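Local coordinates for protein cGAS/DncV-like nucleotidyltransferase in E. coli homolog (Elizabethkingia meningoseptica ATCC 13253 = NBRC 12535, PDB 6E0O) that synthesises cyclic dinucleotide second messengers as the CD-NTase of a CBASS antiphage defence system, probably from ATP or GTP with magnesium as cofactor, at residues Thr28-Ala33 and Ala135-Cys140; Glu107-Val112 and Lys122-Asn127; Ile9-Pro14 and Trp286-Tyr291. All coordinates share one frame; numbering follows the deposited sequence.

In the fold
Contacts 1 and 2 form one continuous region, with centres about 7 Å apart. Strands 124-126 and 135-147 are antiparallel neighbours in the sheet. Probable hydrogen bonds join them: Ala135 O is 2.8 Å from Val126 N, and Val137 N is 2.8 Å from Ile124 O. Both contacts set helices against this sheet, while Asp136, Ile138, Cys123 and Lys122 reach the bound nucleotide. The Ala135 side chain lies about 10 Å from the magnesium ion, that of Val126 about 14 Å. Contact 3 lies at the molecule's other end, its centre about 34 Å from that of contact 1 and 36 Å from that of contact 2. Its nearest atom is about 18 Å from the nucleic acid.

Contact 1 of 3, residues Thr28-Ala33 and Ala135-Cys140; sequences TQITAA and ADVIPC. With nucleotides of chain B.
Ile30 meets Ala135 and Val137 through methyl groups alone, with no flat group between them. The flat group beside this contact is the Asp136 carboxylate, which belongs to the opposite side of the strand. O3' of nucleotide A2 of chain B comes to it from the side, a little off its plane, beside OD2 and CB. Asp136 OD2 lies 3.0 Å from this O3'. The same hydroxyl oxygen is 3.1 Å from Asp136 CB. Ile138 closes in next to it, with CD1 3.6 Å from O3' of A2 and equally near its O2'. Asp136 probably binds magnesium and ATP; its closeness to O3' places it in the nucleotide site.

On the helix side, Ile30 divides its branches between two strand residues. Its CG1 stands anti to the carbonyl carbon (chi1 -73°), and the extended second torsion (chi2 164°) carries CD1 outward to Ala135. CD1 and Ala135 CB are 3.2 Å apart, closer than two methyl carbons normally come. The other branch, CG2, lies 3.7 Å from Val137 CG2, where the two side chains pass in opposite directions. The strand thus gives small apolar groups to the helix and Asp136 to the active site.

Helix 21-38 lies on one side of the sheet here. Ile30 also touches Phe113 of helix 98-113, and Ala135 packs on Val62 and Ile64 of the parallel strand 62-68.

Contact 2 of 3, residues Glu107-Val112 and Lys122-Asn127; sequences EALRNV and KCIQVN. With nucleotides of chain B.
Leu109 projects from helix 98-113 onto Ile124 and Val126 of the strand. Its CD1 is 3.7 Å from Ile124 CG2 and 3.9 Å from Val126 CG2. The second methyl, CD2, is 4.1 Å from Val126 CG2, so both leucine branches rest on the same valine methyl. The side chains cross at a slant, and their meeting is wholly apolar and buried. In Ile124, CG2 is the branch anti to the backbone N (chi1 -53° for CG1), which turns this methyl to the leucine.

The two residues before Ile124 serve the nucleotide. Cys123 SG comes within 4.1 Å of C4' of A2 of chain B. Lys122 is extended beyond CG and runs along the nucleotide: CB is 3.6 Å from O4' of A2, and NZ donates a 3.2 Å hydrogen bond to OP1 of A2. This agrees with the probable role of Lys122 in binding ATP.

Further out, Arg110 forms a salt bridge with Glu106 along the helix. Leu109 also touches Leu34 of helix 21-38, and Val126 touches Ile30 there. Strand 124-126 lies between strands 117-119 and 135-147, antiparallel to both, with helix 98-113 packed across it.

Contact 3 of 3, residues Ile9-Pro14 and Trp286-Tyr291; sequences INWSRP and WNYLGY
Trp11 reaches across to Leu289 and Tyr288, where the end of helix 275-289 comes near the short N-terminal helix 5-11. The enzyme has the CD-NTase fold, a nucleotidyltransferase core joined to a helical region. This contact joins the two chain ends within that helical region, far from the bound nucleotide.

The closer part is the approach of Leu289 to the indole. Leu289 CD2 sits at the ring edge, near the ring plane, 4.0 Å from Trp11 CZ3. The indole and the leucine run antiparallel, side by side. In Trp11, CG lies anti to the carbonyl carbon (chi1 -78°), which carries the indole to this side, and the second torsion turns its six-membered ring to the leucine. Leu289 is buried, and Ile244 and Met1 pack on it as well. Trp11 also leans on Val198 and Arg202 of helix 188-205 and meets the Phe3 ring.

The looser part lies at Tyr288. Trp11 CH2 faces the edge of the tyrosine ring at 4.5 Å from CE2, so the two rings barely touch. Both residues are partly exposed, and this is the more open side of the contact. The Tyr288 hydroxyl turns to Arg202, its hydrogen-bond partner.

Helix 275-289 ends at Leu289. Gly290 follows with positive phi (82°), and its N still bonds Trp286 O at 3.0 Å. Beyond it, Tyr291 CB lies over one face of the Trp286 ring, toward its rim. On the other segment, Ile9 CG2 lies over one face of the Arg13 guanidinium, again toward the rim. Ile9 O accepts two bonds from Ser12: one from N at 3.1 Å, and one of 2.6 Å from Ser12 OG, tilted 21° from the carbonyl plane.

Contact 1 of 3, residues Thr28-Ala33 and Ala135-Cys140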
# COMPACT_ATOMS: atom_id res chain seq x y z
N THR A 28 2.88 11.73 15.60
CA THR A 28 2.74 12.21 16.97
C THR A 28 1.54 13.14 17.11
O THR A 28 0.72 12.99 18.02
CB THR A 28 4.02 12.91 17.41
OG1 THR A 28 5.09 11.95 17.41
CG2 THR A 28 3.88 13.54 18.80
N GLN A 29 1.46 14.14 16.23
CA GLN A 29 0.41 15.14 16.36
C GLN A 29 -0.96 14.52 16.13
O GLN A 29 -1.92 14.82 16.86
CB GLN A 29 0.63 16.28 15.37
CG GLN A 29 1.83 17.14 15.69
CD GLN A 29 2.04 18.20 14.63
OE1 GLN A 29 1.08 18.77 14.12
NE2 GLN A 29 3.29 18.46 14.28
N ILE A 30 -1.09 13.69 15.10
CA ILE A 30 -2.38 13.09 14.78
C ILE A 30 -2.80 12.13 15.88
O ILE A 30 -3.97 12.11 16.29
CB ILE A 30 -2.35 12.44 13.39
CG1 ILE A 30 -2.34 13.59 12.36
CG2 ILE A 30 -3.52 11.51 13.21
CD1 ILE A 30 -1.93 13.19 10.99
N THR A 31 -1.86 11.33 16.38
CA THR A 31 -2.18 10.41 17.47
C THR A 31 -2.74 11.16 18.67
O THR A 31 -3.76 10.75 19.24
CB THR A 31 -0.94 9.60 17.83
OG1 THR A 31 -0.56 8.78 16.72
CG2 THR A 31 -1.20 8.73 19.03
N ALA A 32 -2.12 12.29 19.04
CA ALA A 32 -2.60 13.05 20.19
C ALA A 32 -4.03 13.54 19.95
O ALA A 32 -4.88 13.45 20.84
CB ALA A 32 -1.66 14.21 20.49
N ALA A 33 -4.31 14.05 18.75
CA ALA A 33 -5.65 14.53 18.44
C ALA A 33 -6.68 13.42 18.55
O ALA A 33 -7.78 13.62 19.08
CB ALA A 33 -5.65 15.16 17.05
N ALA A 135 -1.09 13.31 6.09
CA ALA A 135 -1.51 12.01 6.56
C ALA A 135 -2.94 11.74 6.12
O ALA A 135 -3.78 12.65 6.12
CB ALA A 135 -1.44 11.91 8.09
N ASP A 136 -3.19 10.49 5.76
CA ASP A 136 -4.54 9.99 5.56
C ASP A 136 -4.88 9.18 6.80
O ASP A 136 -4.20 8.19 7.10
CB ASP A 136 -4.56 9.07 4.34
CG ASP A 136 -4.54 9.84 3.04
OD1 ASP A 136 -4.63 11.08 3.07
OD2 ASP A 136 -4.46 9.18 1.98
N VAL A 137 -5.92 9.59 7.52
CA VAL A 137 -6.38 8.87 8.70
C VAL A 137 -7.55 8.00 8.28
O VAL A 137 -8.54 8.49 7.72
CB VAL A 137 -6.76 9.84 9.83
CG1 VAL A 137 -7.31 9.08 11.01
CG2 VAL A 137 -5.56 10.69 10.20
N ILE A 138 -7.45 6.70 8.56
CA ILE A 138 -8.41 5.71 8.09
C ILE A 138 -9.15 5.15 9.30
O ILE A 138 -8.69 4.16 9.90
CB ILE A 138 -7.72 4.60 7.28
CG1 ILE A 138 -6.92 5.22 6.13
CG2 ILE A 138 -8.75 3.63 6.75
CD1 ILE A 138 -5.75 4.40 5.71
N PRO A 139 -10.27 5.74 9.71
CA PRO A 139 -11.10 5.09 10.74
C PRO A 139 -11.67 3.79 10.20
O PRO A 139 -12.01 3.69 9.03
CB PRO A 139 -12.19 6.13 11.03
CG PRO A 139 -12.30 6.91 9.78
CD PRO A 139 -10.89 6.98 9.20
N CYS A 140 -11.77 2.79 11.08
CA CYS A 140 -12.23 1.48 10.66
C CYS A 140 -12.60 0.66 11.89
O CYS A 140 -12.39 1.08 13.03
CB CYS A 140 -11.17 0.75 9.83
SG CYS A 140 -9.63 0.46 10.73
P A B 2 -7.00 5.19 -2.66
OP1 A B 2 -8.25 4.38 -2.56
OP2 A B 2 -7.04 6.50 -3.37
O5' A B 2 -6.48 5.46 -1.18
C5' A B 2 -7.05 6.48 -0.37
C4' A B 2 -6.83 6.20 1.10
O4' A B 2 -7.64 5.06 1.48
C3' A B 2 -5.40 5.87 1.49
O3' A B 2 -5.11 6.39 2.79
C2' A B 2 -5.39 4.35 1.52
O2' A B 2 -4.42 3.78 2.38
C1' A B 2 -6.81 4.03 1.99
N9 A B 2 -7.30 2.76 1.46
C8 A B 2 -7.71 2.50 0.17
N7 A B 2 -8.10 1.26 -0.03
C5 A B 2 -7.93 0.66 1.21
C6 A B 2 -8.15 -0.65 1.67
N6 A B 2 -8.62 -1.65 0.92
N1 A B 2 -7.88 -0.89 2.96
C2 A B 2 -7.40 0.08 3.74
N3 A B 2 -7.15 1.35 3.43
C4 A B 2 -7.44 1.58 2.13

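Contact 2 of 3, residues Glu107-Val112 and Lys122-Asn127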
# COMPACT_ATOMS: atom_id res chain seq x y z
N GLU A 107 -14.09 15.30 13.41
CA GLU A 107 -14.22 16.34 14.43
C GLU A 107 -12.99 16.39 15.31
O GLU A 107 -12.46 17.47 15.60
CB GLU A 107 -15.47 16.04 15.25
CG GLU A 107 -15.81 17.03 16.30
CD GLU A 107 -17.20 16.76 16.86
OE1 GLU A 107 -18.16 16.67 16.07
OE2 GLU A 107 -17.32 16.63 18.10
N ALA A 108 -12.52 15.23 15.77
CA ALA A 108 -11.33 15.19 16.61
C ALA A 108 -10.15 15.83 15.90
O ALA A 108 -9.37 16.57 16.51
CB ALA A 108 -11.00 13.74 16.98
N LEU A 109 -10.02 15.57 14.60
CA LEU A 109 -8.91 16.13 13.83
C LEU A 109 -9.11 17.62 13.58
O LEU A 109 -8.18 18.41 13.73
CB LEU A 109 -8.75 15.35 12.53
CG LEU A 109 -8.34 13.88 12.73
CD1 LEU A 109 -8.49 13.10 11.43
CD2 LEU A 109 -6.91 13.81 13.23
N ARG A 110 -10.33 18.03 13.24
CA ARG A 110 -10.57 19.44 12.96
C ARG A 110 -10.36 20.30 14.20
O ARG A 110 -9.91 21.45 14.10
CB ARG A 110 -12.00 19.63 12.44
CG ARG A 110 -12.24 21.01 11.90
CD ARG A 110 -13.48 21.16 11.05
NE ARG A 110 -13.67 20.11 10.09
CZ ARG A 110 -12.98 20.11 8.97
NH1 ARG A 110 -13.15 19.17 8.08
NH2 ARG A 110 -12.08 21.07 8.76
N ASN A 111 -10.66 19.76 15.39
CA ASN A 111 -10.48 20.56 16.60
C ASN A 111 -9.04 20.99 16.76
O ASN A 111 -8.78 22.05 17.34
CB ASN A 111 -10.91 19.77 17.84
CG ASN A 111 -12.39 19.65 17.96
OD1 ASN A 111 -13.14 20.46 17.40
ND2 ASN A 111 -12.85 18.65 18.70
N VAL A 112 -8.09 20.19 16.26
CA VAL A 112 -6.66 20.46 16.38
C VAL A 112 -6.09 21.09 15.13
O VAL A 112 -5.34 22.06 15.20
CB VAL A 112 -5.91 19.16 16.74
CG1 VAL A 112 -4.39 19.38 16.67
CG2 VAL A 112 -6.33 18.66 18.11
N LYS A 122 -12.38 7.72 1.39
CA LYS A 122 -11.98 6.55 2.16
C LYS A 122 -11.19 6.90 3.41
O LYS A 122 -10.73 5.98 4.10
CB LYS A 122 -11.17 5.58 1.29
CG LYS A 122 -11.96 4.96 0.16
CD LYS A 122 -11.13 3.97 -0.66
CE LYS A 122 -11.84 3.61 -1.95
NZ LYS A 122 -10.99 2.75 -2.82
N CYS A 123 -11.05 8.18 3.74
CA CYS A 123 -10.21 8.59 4.86
C CYS A 123 -10.51 10.04 5.20
O CYS A 123 -11.30 10.70 4.52
CB CYS A 123 -8.73 8.40 4.52
SG CYS A 123 -8.14 9.48 3.18
N ILE A 124 -9.87 10.52 6.26
CA ILE A 124 -9.81 11.94 6.57
C ILE A 124 -8.37 12.39 6.33
O ILE A 124 -7.44 11.88 6.96
CB ILE A 124 -10.22 12.24 8.02
CG1 ILE A 124 -11.58 11.64 8.39
CG2 ILE A 124 -10.17 13.74 8.23
CD1 ILE A 124 -12.75 12.19 7.62
N GLN A 125 -8.18 13.33 5.42
CA GLN A 125 -6.84 13.83 5.13
C GLN A 125 -6.51 14.97 6.07
O GLN A 125 -7.33 15.86 6.30
CB GLN A 125 -6.78 14.31 3.68
CG GLN A 125 -5.43 14.76 3.20
CD GLN A 125 -5.45 15.09 1.73
OE1 GLN A 125 -5.45 16.25 1.34
NE2 GLN A 125 -5.50 14.06 0.89
N VAL A 126 -5.30 14.93 6.61
CA VAL A 126 -4.76 16.02 7.41
C VAL A 126 -3.56 16.56 6.64
O VAL A 126 -2.49 15.95 6.62
CB VAL A 126 -4.37 15.58 8.82
CG1 VAL A 126 -3.87 16.79 9.60
CG2 VAL A 126 -5.54 14.90 9.53
N ASN A 127 -3.74 17.71 5.99
CA ASN A 127 -2.68 18.27 5.17
C ASN A 127 -1.49 18.67 6.02
O ASN A 127 -1.64 19.21 7.12
CB ASN A 127 -3.23 19.46 4.40
CG ASN A 127 -4.23 19.04 3.35
OD1 ASN A 127 -5.32 19.59 3.26
ND2 ASN A 127 -3.85 18.07 2.54
P A B 2 -7.00 5.19 -2.66
OP1 A B 2 -8.25 4.38 -2.56
OP2 A B 2 -7.04 6.50 -3.37
O5' A B 2 -6.48 5.46 -1.18
C5' A B 2 -7.05 6.48 -0.37
C4' A B 2 -6.83 6.20 1.10
O4' A B 2 -7.64 5.06 1.48
C3' A B 2 -5.40 5.87 1.49
O3' A B 2 -5.11 6.39 2.79
C2' A B 2 -5.39 4.35 1.52
O2' A B 2 -4.42 3.78 2.38
C1' A B 2 -6.81 4.03 1.99
N9 A B 2 -7.30 2.76 1.46
C8 A B 2 -7.71 2.50 0.17
N7 A B 2 -8.10 1.26 -0.03
C5 A B 2 -7.93 0.66 1.21
C6 A B 2 -8.15 -0.65 1.67
N6 A B 2 -8.62 -1.65 0.92
N1 A B 2 -7.88 -0.89 2.96
C2 A B 2 -7.40 0.08 3.74
N3 A B 2 -7.15 1.35 3.43
C4 A B 2 -7.44 1.58 2.13

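Contact 3 of 3, residues Ile9-Pro14 and Trp286-Tyr291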
# COMPACT_ATOMS: atom_id res chain seq x y z
N ILE A 9 19.56 0.47 -9.23
CA ILE A 9 19.84 0.42 -7.80
C ILE A 9 19.35 1.69 -7.12
O ILE A 9 18.72 1.64 -6.06
CB ILE A 9 21.34 0.17 -7.55
CG1 ILE A 9 21.72 -1.23 -8.05
CG2 ILE A 9 21.66 0.34 -6.07
CD1 ILE A 9 23.21 -1.49 -8.08
N ASN A 10 19.63 2.85 -7.72
CA ASN A 10 19.20 4.10 -7.11
C ASN A 10 17.68 4.15 -6.98
O ASN A 10 17.15 4.55 -5.94
CB ASN A 10 19.70 5.29 -7.92
CG ASN A 10 21.21 5.42 -7.90
OD1 ASN A 10 21.88 4.81 -7.08
ND2 ASN A 10 21.75 6.23 -8.80
N TRP A 11 16.97 3.74 -8.03
CA TRP A 11 15.52 3.75 -7.99
C TRP A 11 14.94 2.74 -7.02
O TRP A 11 13.77 2.84 -6.65
CB TRP A 11 14.96 3.39 -9.36
CG TRP A 11 14.97 4.48 -10.36
CD1 TRP A 11 15.20 5.81 -10.15
CD2 TRP A 11 14.73 4.33 -11.75
NE1 TRP A 11 15.11 6.49 -11.34
CE2 TRP A 11 14.82 5.60 -12.34
CE3 TRP A 11 14.43 3.23 -12.56
CZ2 TRP A 11 14.65 5.80 -13.70
CZ3 TRP A 11 14.25 3.43 -13.91
CH2 TRP A 11 14.35 4.71 -14.46
N SER A 12 15.72 1.74 -6.64
CA SER A 12 15.23 0.69 -5.76
C SER A 12 15.26 1.09 -4.29
O SER A 12 14.77 0.32 -3.46
CB SER A 12 16.06 -0.58 -5.95
OG SER A 12 17.31 -0.44 -5.29
N ARG A 13 15.82 2.25 -3.96
CA ARG A 13 15.96 2.64 -2.56
C ARG A 13 14.70 3.31 -2.03
O ARG A 13 14.03 4.04 -2.76
CB ARG A 13 17.14 3.60 -2.42
CG ARG A 13 18.49 2.99 -2.82
CD ARG A 13 18.89 1.95 -1.79
NE ARG A 13 20.17 1.29 -2.06
CZ ARG A 13 20.30 0.08 -2.60
NH1 ARG A 13 19.22 -0.62 -2.97
NH2 ARG A 13 21.51 -0.43 -2.78
N PRO A 14 14.37 3.10 -0.76
CA PRO A 14 13.27 3.87 -0.16
C PRO A 14 13.64 5.34 -0.13
O PRO A 14 14.79 5.71 0.11
CB PRO A 14 13.16 3.32 1.27
CG PRO A 14 14.03 2.14 1.34
CD PRO A 14 15.03 2.22 0.21
N TRP A 286 8.26 -2.41 -19.85
CA TRP A 286 9.27 -3.00 -20.72
C TRP A 286 9.74 -2.00 -21.78
O TRP A 286 10.95 -1.84 -21.99
CB TRP A 286 8.67 -4.23 -21.39
CG TRP A 286 9.58 -4.95 -22.31
CD1 TRP A 286 9.69 -4.79 -23.66
CD2 TRP A 286 10.49 -6.00 -21.96
NE1 TRP A 286 10.62 -5.66 -24.17
CE2 TRP A 286 11.12 -6.42 -23.14
CE3 TRP A 286 10.83 -6.62 -20.75
CZ2 TRP A 286 12.08 -7.42 -23.16
CZ3 TRP A 286 11.78 -7.61 -20.77
CH2 TRP A 286 12.39 -8.01 -21.96
N ASN A 287 8.80 -1.33 -22.43
CA ASN A 287 9.15 -0.38 -23.48
C ASN A 287 9.90 0.82 -22.92
O ASN A 287 10.88 1.28 -23.52
CB ASN A 287 7.88 0.09 -24.19
CG ASN A 287 7.20 -1.00 -24.99
OD1 ASN A 287 7.79 -2.05 -25.25
ND2 ASN A 287 5.97 -0.75 -25.42
N TYR A 288 9.47 1.33 -21.77
CA TYR A 288 10.12 2.48 -21.16
C TYR A 288 11.55 2.15 -20.76
O TYR A 288 12.46 2.96 -20.95
CB TYR A 288 9.33 2.91 -19.93
CG TYR A 288 9.87 4.16 -19.28
CD1 TYR A 288 9.54 5.41 -19.77
CD2 TYR A 288 10.70 4.10 -18.17
CE1 TYR A 288 10.01 6.57 -19.19
CE2 TYR A 288 11.18 5.25 -17.57
CZ TYR A 288 10.83 6.49 -18.10
OH TYR A 288 11.30 7.64 -17.52
N LEU A 289 11.75 0.96 -20.18
CA LEU A 289 13.07 0.55 -19.73
C LEU A 289 14.00 0.18 -20.87
O LEU A 289 15.22 0.26 -20.71
CB LEU A 289 12.91 -0.61 -18.74
CG LEU A 289 12.21 -0.21 -17.44
CD1 LEU A 289 11.70 -1.43 -16.67
CD2 LEU A 289 13.13 0.64 -16.56
N GLY A 290 13.46 -0.21 -22.02
CA GLY A 290 14.31 -0.47 -23.16
C GLY A 290 14.93 -1.83 -23.17
O GLY A 290 15.99 -2.01 -23.78
N TYR A 291 14.32 -2.79 -22.49
CA TYR A 291 14.76 -4.17 -22.58
C TYR A 291 14.61 -4.69 -24.00
O TYR A 291 13.70 -4.31 -24.74
CB TYR A 291 13.93 -5.05 -21.64
CG TYR A 291 14.41 -4.99 -20.22
CD1 TYR A 291 15.59 -5.63 -19.84
CD2 TYR A 291 13.70 -4.30 -19.25
CE1 TYR A 291 16.04 -5.58 -18.55
CE2 TYR A 291 14.14 -4.27 -17.95
CZ TYR A 291 15.30 -4.92 -17.61
OH TYR A 291 15.75 -4.83 -16.31